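Side-chain contacts in HD domain protein (Enterococcus faecalis, PDB 4LRL), which probably hydrolyses deoxyribonucleoside triphosphates as a metal-dependent HD-domain triphosphohydrolase whose activity is switched on and off allosterically by bound nucleotides: residues M275-I278 with L279-L283; L325-Y328 with F329-M333; L343-R346 with F347-K351. All blocks are in the same frame, centred on the assembly; numbering follows the deposited sequence.

Contact 1. Residues M275-I278 with L279-L283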
loop_
_atom_site.group_PDB
_atom_site.type_symbol
_atom_site.label_atom_id
_atom_site.label_comp_id
_atom_site.label_asym_id
_atom_site.label_seq_id
_atom_site.Cartn_x
_atom_site.Cartn_y
_atom_site.Cartn_z
ATOM N N MET C 275 5.108 28.608 9.819
ATOM C CA MET C 275 3.840 28.832 10.511
ATOM C C MET C 275 4.041 28.847 12.030
ATOM O O MET C 275 3.377 29.596 12.757
ATOM C CB MET C 275 2.812 27.777 10.100
ATOM C CG MET C 275 2.318 27.929 8.664
ATOM S SD MET C 275 1.413 29.474 8.421
ATOM C CE MET C 275 -0.107 29.130 9.308
ATOM N N GLU C 276 4.965 28.016 12.500
ATOM C CA GLU C 276 5.292 27.953 13.907
ATOM C C GLU C 276 5.901 29.274 14.388
ATOM O O GLU C 276 5.576 29.750 15.481
ATOM C CB GLU C 276 6.233 26.780 14.170
ATOM C CG GLU C 276 6.378 26.427 15.631
ATOM C CD GLU C 276 7.401 27.297 16.362
ATOM O OE1 GLU C 276 7.242 27.488 17.593
ATOM O OE2 GLU C 276 8.364 27.784 15.717
ATOM N N VAL C 277 6.771 29.867 13.572
ATOM C CA VAL C 277 7.336 31.174 13.880
ATOM C C VAL C 277 6.234 32.221 14.044
ATOM O O VAL C 277 6.287 33.024 14.970
ATOM C CB VAL C 277 8.414 31.632 12.836
ATOM C CG1 VAL C 277 8.754 33.101 13.020
ATOM C CG2 VAL C 277 9.689 30.799 12.967
ATOM N N ILE C 278 5.227 32.198 13.169
ATOM C CA ILE C 278 4.109 33.133 13.269
ATOM C C ILE C 278 3.291 32.900 14.542
ATOM O O ILE C 278 2.954 33.848 15.253
ATOM C CB ILE C 278 3.226 33.099 12.003
ATOM C CG1 ILE C 278 3.849 33.998 10.939
ATOM C CG2 ILE C 278 1.784 33.566 12.300
ATOM C CD1 ILE C 278 3.629 33.495 9.566
ATOM N N LEU C 279 2.994 31.640 14.834
ATOM C CA LEU C 279 2.327 31.285 16.075
ATOM C C LEU C 279 3.129 31.765 17.303
ATOM O O LEU C 279 2.555 32.312 18.248
ATOM C CB LEU C 279 2.108 29.774 16.140
ATOM C CG LEU C 279 1.537 29.145 17.414
ATOM C CD1 LEU C 279 0.106 29.617 17.674
ATOM C CD2 LEU C 279 1.579 27.627 17.286
ATOM N N ASP C 280 4.444 31.561 17.275
ATOM C CA ASP C 280 5.309 31.923 18.396
ATOM C C ASP C 280 5.187 33.413 18.677
ATOM O O ASP C 280 4.941 33.828 19.810
ATOM C CB ASP C 280 6.767 31.520 18.105
ATOM C CG ASP C 280 7.729 31.888 19.237
ATOM O OD1 ASP C 280 8.163 30.984 19.968
ATOM O OD2 ASP C 280 8.067 33.079 19.403
ATOM N N HIS C 281 5.333 34.209 17.627
ATOM C CA HIS C 281 5.354 35.655 17.757
ATOM C C HIS C 281 3.976 36.219 18.076
ATOM O O HIS C 281 3.851 37.214 18.800
ATOM C CB HIS C 281 5.919 36.268 16.487
ATOM C CG HIS C 281 7.379 36.004 16.292
ATOM N ND1 HIS C 281 8.045 36.337 15.134
ATOM C CD2 HIS C 281 8.302 35.444 17.115
ATOM C CE1 HIS C 281 9.322 36.013 15.258
ATOM N NE2 HIS C 281 9.504 35.467 16.449
ATOM N N LEU C 282 2.948 35.569 17.532
ATOM C CA LEU C 282 1.556 35.880 17.835
ATOM C C LEU C 282 1.252 35.740 19.322
ATOM O O LEU C 282 0.661 36.627 19.924
ATOM C CB LEU C 282 0.635 34.966 17.024
ATOM C CG LEU C 282 -0.866 34.938 17.315
ATOM C CD1 LEU C 282 -1.473 36.300 17.086
ATOM C CD2 LEU C 282 -1.544 33.858 16.445
ATOM N N LEU C 283 1.663 34.628 19.914
ATOM C CA LEU C 283 1.440 34.414 21.334
ATOM C C LEU C 283 2.291 35.379 22.145
ATOM O O LEU C 283 1.862 35.873 23.192
ATOM C CB LEU C 283 1.743 32.962 21.727
ATOM C CG LEU C 283 0.835 31.877 21.129
ATOM C CD1 LEU C 283 1.422 30.517 21.399
ATOM C CD2 LEU C 283 -0.595 31.953 21.670
#
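Leu279 takes up the backbone carbonyl of Met275 through its N-H, the first of four successive i to i+4 bonds that make this about two and a half regular turns of alpha-helix 270-291. The Leu279 N to Met275 O distance is 2.9 Å. Its side chain leaves the helix to pack on Phe329 and Phe347, rings of helices 322-332 and 338-348.

One residue on, Asp280 N binds Glu276 O at 2.8 Å. The two side chains run alongside each other in the same direction, with carboxylate planes turned 66° apart and Glu276 OE1 4.3 Å from Asp280 OD1. These like charges would probably disfavour each other, but each oxygen has a partner on helix 142-149: Thr144 OG1 for Glu276 and His147 ND1 for Asp280.

His281 follows, its N-H on Val277 O. With CG beside its own backbone N (chi1 -69°), the imidazole folds back along the helix, and that same carbonyl oxygen lies over one face, nearer the rim than the middle. A CH-pi contact brings Val277 CG1 over the ring face of His281, 4.1 Å from the centroid and 3.7 Å from CE1. ND1 is held by the backbone O of Tyr384.

Leu282 turns its side chain to Leu340 and Leu343, and its backbone closes the series: Leu282 N lies 2.9 Å from Ile278 O, with 156° at the hydrogen.

Contact 2. Residues L325-Y328 with F329-M333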
loop_
_atom_site.group_PDB
_atom_site.type_symbol
_atom_site.label_atom_id
_atom_site.label_comp_id
_atom_site.label_asym_id
_atom_site.label_seq_id
_atom_site.Cartn_x
_atom_site.Cartn_y
_atom_site.Cartn_z
ATOM N N LEU C 325 -7.144 28.201 21.414
ATOM C CA LEU C 325 -6.222 29.153 20.788
ATOM C C LEU C 325 -6.778 29.765 19.513
ATOM O O LEU C 325 -6.784 30.989 19.362
ATOM C CB LEU C 325 -4.857 28.514 20.521
ATOM C CG LEU C 325 -3.975 28.226 21.742
ATOM C CD1 LEU C 325 -2.636 27.680 21.307
ATOM C CD2 LEU C 325 -3.761 29.467 22.548
ATOM N N SER C 326 -7.262 28.920 18.604
ATOM C CA SER C 326 -7.772 29.407 17.330
ATOM C C SER C 326 -8.991 30.312 17.521
ATOM O O SER C 326 -9.153 31.299 16.805
ATOM C CB SER C 326 -8.049 28.260 16.352
ATOM O OG SER C 326 -8.911 27.304 16.921
ATOM N N THR C 327 -9.820 29.992 18.513
ATOM C CA THR C 327 -10.964 30.832 18.855
ATOM C C THR C 327 -10.520 32.247 19.263
ATOM O O THR C 327 -11.065 33.245 18.785
ATOM C CB THR C 327 -11.830 30.180 19.947
ATOM O OG1 THR C 327 -12.317 28.916 19.473
ATOM C CG2 THR C 327 -13.023 31.081 20.318
ATOM N N TYR C 328 -9.510 32.325 20.120
ATOM C CA TYR C 328 -8.987 33.614 20.535
ATOM C C TYR C 328 -8.318 34.350 19.373
ATOM O O TYR C 328 -8.503 35.567 19.233
ATOM C CB TYR C 328 -8.051 33.486 21.746
ATOM C CG TYR C 328 -8.713 32.987 23.021
ATOM C CD1 TYR C 328 -7.954 32.387 24.031
ATOM C CD2 TYR C 328 -10.091 33.104 23.221
ATOM C CE1 TYR C 328 -8.549 31.925 25.209
ATOM C CE2 TYR C 328 -10.697 32.639 24.395
ATOM C CZ TYR C 328 -9.915 32.053 25.381
ATOM O OH TYR C 328 -10.495 31.598 26.545
ATOM N N PHE C 329 -7.589 33.621 18.521
ATOM C CA PHE C 329 -6.953 34.235 17.336
ATOM C C PHE C 329 -7.968 34.912 16.393
ATOM O O PHE C 329 -7.696 35.982 15.849
ATOM C CB PHE C 329 -6.124 33.222 16.538
ATOM C CG PHE C 329 -5.037 32.543 17.330
ATOM C CD1 PHE C 329 -4.512 31.335 16.894
ATOM C CD2 PHE C 329 -4.549 33.097 18.516
ATOM C CE1 PHE C 329 -3.512 30.694 17.614
ATOM C CE2 PHE C 329 -3.561 32.463 19.238
ATOM C CZ PHE C 329 -3.035 31.255 18.784
ATOM N N THR C 330 -9.127 34.286 16.212
ATOM C CA THR C 330 -10.213 34.877 15.436
ATOM C C THR C 330 -10.685 36.222 16.011
ATOM O O THR C 330 -10.831 37.186 15.264
ATOM C CB THR C 330 -11.383 33.885 15.258
ATOM O OG1 THR C 330 -10.905 32.731 14.557
ATOM C CG2 THR C 330 -12.543 34.511 14.476
ATOM N N GLN C 331 -10.894 36.296 17.328
ATOM C CA GLN C 331 -11.239 37.578 17.960
ATOM C C GLN C 331 -10.101 38.570 17.766
ATOM O O GLN C 331 -10.342 39.731 17.454
ATOM C CB GLN C 331 -11.490 37.445 19.462
ATOM C CG GLN C 331 -12.515 36.411 19.923
ATOM C CD GLN C 331 -12.225 35.967 21.358
ATOM O OE1 GLN C 331 -11.284 36.465 21.993
ATOM N NE2 GLN C 331 -13.018 35.027 21.871
ATOM N N TRP C 332 -8.863 38.104 17.939
ATOM C CA TRP C 332 -7.678 38.981 17.878
ATOM C C TRP C 332 -7.475 39.661 16.530
ATOM O O TRP C 332 -6.846 40.718 16.455
ATOM C CB TRP C 332 -6.393 38.248 18.285
ATOM C CG TRP C 332 -6.373 37.773 19.713
ATOM C CD1 TRP C 332 -7.288 38.050 20.687
ATOM C CD2 TRP C 332 -5.364 36.966 20.333
ATOM N NE1 TRP C 332 -6.925 37.450 21.864
ATOM C CE2 TRP C 332 -5.746 36.782 21.680
ATOM C CE3 TRP C 332 -4.168 36.388 19.884
ATOM C CZ2 TRP C 332 -4.982 36.033 22.583
ATOM C CZ3 TRP C 332 -3.406 35.640 20.786
ATOM C CH2 TRP C 332 -3.819 35.469 22.116
ATOM N N MET C 333 -8.004 39.055 15.471
ATOM C CA MET C 333 -8.001 39.683 14.150
ATOM C C MET C 333 -8.598 41.095 14.190
ATOM O O MET C 333 -8.254 41.933 13.362
ATOM C CB MET C 333 -8.728 38.803 13.124
ATOM C CG MET C 333 -7.843 37.712 12.500
ATOM S SD MET C 333 -8.653 36.697 11.228
ATOM C CE MET C 333 -9.161 37.951 10.044
#
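Phe329 lays its ring against the preceding turn of the helix, with one face under the carbonyl oxygen of Leu325, and this is the dense side of the contact. Leu325 O stands 3.0 Å above the ring plane, displaced toward the rim, and also receives the Phe329 N-H in a bond of 2.9 Å, so one oxygen meets both backbone and ring of the same residue. Keeping CG beside the backbone N (chi1 -58°) folds the phenyl back that far. Its far end then reaches the Leu325 side chain, CZ of Phe329 lying 3.7 Å from CB of Leu325.

Three residues later the pattern recurs. Tyr328 O accepts the N-H of Trp332 in the carbonyl plane and sits over one face of the indole, 3.1 Å from Trp332 CD1. Tyr328 CB also meets the indole near its ring junction, 4.0 Å from Trp332 CE2. The polar ends of both aromatics are used: Trp332 NE1 donates to Leu299 O, and Tyr328 OH is bonded to Leu303 N.

The other side is looser and more polar. Thr330 N binds Ser326 O at 3.0 Å, but the bond from Gln331 N to Thr327 O is stretched to 3.4 Å and weak. Gln331 runs alongside the Tyr328 ring, its amide plane turned 46° from it. Here the helix meets the second subunit, where Thr327 packs on Gly323 of that chain and Thr330 on its Lys319.

The arrangement is that of a helix packed on both sides in a helical subdomain: Phe329 and Trp332 face helix 270-291, while Ser326, Thr327 and Thr330 meet the second subunit.

Contact 3. Residues L343-R346 with F347-K351. With DGT (2'-deoxyguanosine-5'-triphosphate), chain R.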
loop_
_atom_site.group_PDB
_atom_site.type_symbol
_atom_site.label_atom_id
_atom_site.label_comp_id
_atom_site.label_asym_id
_atom_site.label_seq_id
_atom_site.Cartn_x
_atom_site.Cartn_y
_atom_site.Cartn_z
ATOM N N LEU C 343 -0.763 39.039 12.588
ATOM C CA LEU C 343 -0.197 37.719 12.911
ATOM C C LEU C 343 -1.314 36.693 13.101
ATOM O O LEU C 343 -1.225 35.559 12.628
ATOM C CB LEU C 343 0.697 37.773 14.161
ATOM C CG LEU C 343 2.017 38.552 14.101
ATOM C CD1 LEU C 343 2.715 38.589 15.471
ATOM C CD2 LEU C 343 2.964 37.993 13.045
ATOM N N ALA C 344 -2.376 37.111 13.782
ATOM C CA ALA C 344 -3.549 36.270 13.941
ATOM C C ALA C 344 -4.107 35.882 12.570
ATOM O O ALA C 344 -4.419 34.712 12.346
ATOM C CB ALA C 344 -4.596 36.967 14.782
ATOM N N LYS C 345 -4.204 36.855 11.661
ATOM C CA LYS C 345 -4.671 36.595 10.298
ATOM C C LYS C 345 -3.707 35.643 9.569
ATOM O O LYS C 345 -4.146 34.693 8.906
ATOM C CB LYS C 345 -4.882 37.898 9.508
ATOM C CG LYS C 345 -5.610 37.687 8.188
ATOM C CD LYS C 345 -6.287 38.962 7.668
ATOM C CE LYS C 345 -7.416 38.611 6.669
ATOM N NZ LYS C 345 -8.215 39.791 6.169
ATOM N N ARG C 346 -2.404 35.876 9.727
ATOM C CA ARG C 346 -1.396 35.044 9.053
ATOM C C ARG C 346 -1.448 33.585 9.477
ATOM O O ARG C 346 -1.213 32.702 8.653
ATOM C CB ARG C 346 0.016 35.628 9.198
ATOM C CG ARG C 346 0.158 36.959 8.464
ATOM C CD ARG C 346 1.464 37.693 8.771
ATOM N NE ARG C 346 2.348 37.654 7.612
ATOM C CZ ARG C 346 2.580 38.674 6.800
ATOM N NH1 ARG C 346 2.016 39.854 7.016
ATOM N NH2 ARG C 346 3.402 38.521 5.775
ATOM N N PHE C 347 -1.783 33.342 10.744
ATOM C CA PHE C 347 -1.935 31.982 11.259
ATOM C C PHE C 347 -3.248 31.313 10.873
ATOM O O PHE C 347 -3.270 30.127 10.546
ATOM C CB PHE C 347 -1.774 31.921 12.782
ATOM C CG PHE C 347 -1.650 30.517 13.308
ATOM C CD1 PHE C 347 -0.422 29.863 13.291
ATOM C CD2 PHE C 347 -2.767 29.835 13.799
ATOM C CE1 PHE C 347 -0.306 28.554 13.769
ATOM C CE2 PHE C 347 -2.664 28.522 14.282
ATOM C CZ PHE C 347 -1.440 27.882 14.265
ATOM N N LEU C 348 -4.347 32.054 10.927
ATOM C CA LEU C 348 -5.634 31.487 10.528
ATOM C C LEU C 348 -5.734 31.264 9.023
ATOM O O LEU C 348 -6.330 30.283 8.585
ATOM C CB LEU C 348 -6.792 32.359 11.017
ATOM C CG LEU C 348 -6.983 32.417 12.536
ATOM C CD1 LEU C 348 -7.871 33.612 12.893
ATOM C CD2 LEU C 348 -7.535 31.098 13.120
ATOM N N MET C 349 -5.137 32.169 8.251
ATOM C CA MET C 349 -5.264 32.184 6.781
ATOM C C MET C 349 -4.085 31.517 6.029
ATOM O O MET C 349 -4.077 31.480 4.791
ATOM C CB MET C 349 -5.463 33.631 6.271
ATOM C CG MET C 349 -6.669 34.399 6.851
ATOM S SD MET C 349 -8.084 33.342 7.191
ATOM C CE MET C 349 -9.273 34.495 7.890
ATOM N N ARG C 350 -3.109 31.000 6.789
ATOM C CA ARG C 350 -1.908 30.333 6.262
ATOM C C ARG C 350 -1.036 31.259 5.415
ATOM O O ARG C 350 -1.040 31.188 4.185
ATOM C CB ARG C 350 -2.253 29.029 5.511
ATOM C CG ARG C 350 -1.039 28.145 5.192
ATOM C CD ARG C 350 -1.384 27.001 4.250
ATOM N NE ARG C 350 -0.253 26.108 3.964
ATOM C CZ ARG C 350 0.771 26.387 3.150
ATOM N NH1 ARG C 350 1.730 25.492 2.968
ATOM N NH2 ARG C 350 0.866 27.562 2.535
ATOM N N LYS C 351 -0.291 32.129 6.089
ATOM C CA LYS C 351 0.652 33.026 5.424
ATOM C C LYS C 351 1.996 32.823 6.084
ATOM O O LYS C 351 2.416 33.659 6.882
ATOM C CB LYS C 351 0.255 34.502 5.565
ATOM C CG LYS C 351 -1.189 34.838 5.244
ATOM C CD LYS C 351 -1.474 34.717 3.784
ATOM C CE LYS C 351 -2.863 35.263 3.458
ATOM N NZ LYS C 351 -3.266 34.848 2.092
HETATM P PG DGT R . 5.631 28.933 -3.419
HETATM O O1G DGT R . 6.291 27.753 -4.110
HETATM O O2G DGT R . 6.334 30.259 -3.675
HETATM O O3G DGT R . 4.119 28.978 -3.571
HETATM O O3B DGT R . 5.824 28.736 -1.826
HETATM P PB DGT R . 6.279 27.353 -1.163
HETATM O O1B DGT R . 7.698 27.497 -0.680
HETATM O O2B DGT R . 5.901 26.203 -2.062
HETATM O O3A DGT R . 5.338 27.296 0.134
HETATM P PA DGT R . 3.767 26.971 0.145
HETATM O O1A DGT R . 3.159 27.892 1.164
HETATM O O2A DGT R . 3.153 26.897 -1.215
HETATM O "O5'" DGT R . 3.723 25.496 0.798
HETATM C "C5'" DGT R . 4.556 24.422 0.373
HETATM C "C4'" DGT R . 3.728 23.150 0.204
HETATM O "O4'" DGT R . 2.768 22.951 1.255
HETATM C "C3'" DGT R . 2.880 23.220 -1.057
HETATM O "O3'" DGT R . 3.650 22.993 -2.252
HETATM C "C2'" DGT R . 1.789 22.193 -0.785
HETATM C "C1'" DGT R . 1.688 22.156 0.742
HETATM N N9 DGT R . 0.385 22.669 1.230
HETATM C C8 DGT R . -0.439 22.012 2.072
HETATM N N7 DGT R . -1.560 22.732 2.351
HETATM C C5 DGT R . -1.454 23.889 1.671
HETATM C C6 DGT R . -2.285 25.112 1.489
HETATM O O6 DGT R . -3.383 25.278 2.056
HETATM N N1 DGT R . -1.825 26.077 0.704
HETATM C C2 DGT R . -0.660 25.987 0.052
HETATM N N2 DGT R . -0.303 27.030 -0.722
HETATM N N3 DGT R . 0.166 24.910 0.161
HETATM C C4 DGT R . -0.177 23.842 0.938
#
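Lys351 N reaches back to Arg346 O at 2.8 Å and gives helix 338-348 a Schellman-like C-terminal ending, where the chain turns out toward a nucleotide site. The backbone bonds show the change. Phe347, Leu348 and Met349 donate in the i to i+4 pattern to Leu343, Ala344 and Lys345, the last at 2.8 Å between Met349 N and Lys345 O. Arg350 then takes a positive phi (62°), and the Lys351 bond runs i to i+5.

Packing between side chains is aliphatic and modest. Arg346 and Lys351 cross at about a right angle, with CG of Arg346 3.8 Å from CB of Lys351. Lys345 touches Met349 through their CG atoms, 3.7 Å apart. On the buried side Phe347 swings away to meet Phe78 edge-to-face.

The two arginines have different charged partners. Arg346 pairs through NH1 with Asp342 and through NH2 with Glu447, while its NE is buried without a partner in the model.

Arg350 serves the ligand. Its chain is extended from CG to NE, which carries the guanidinium clear of the helix end and over the purine of dGTP; dGTP N3 lies 3.2 Å from the guanidinium plane of Arg350, toward its rim. NE donates to Phe78 O, itself a pocket residue, which should help fix the group's rotation. Lys354, Lys446 and residues of the second subunit, among them Lys38 and Arg68, complete the site. The alpha-phosphate approaches the guanidinium edge in plane, where Arg350 NH1 bonds O5' of dGTP at 2.9 Å and Arg350 NH2 bonds O1A at 2.7 Å, 167° at the hydrogen.

Overall arrangement
Contacts 1, 2 and 3 come in that order along the chain, on helices 270-291, 322-332 and 338-348, all within the HD associated region. Their centres form a compact triangle: about 13 Å between contacts 1 and 2, about 9 Å between 1 and 3, about 10 Å between 2 and 3. Every pair touches. Leu282 meets Phe329 and Trp332 of contact 2 and Ala344 of contact 3, while Leu348 of contact 3 packs on Thr330 and Met333. Contacts 2 and 3 also reach the second subunit. The bundle thus ties a subunit interface to the dGTP site, which residues of both chains complete, consistent with allosteric regulation by nucleotides.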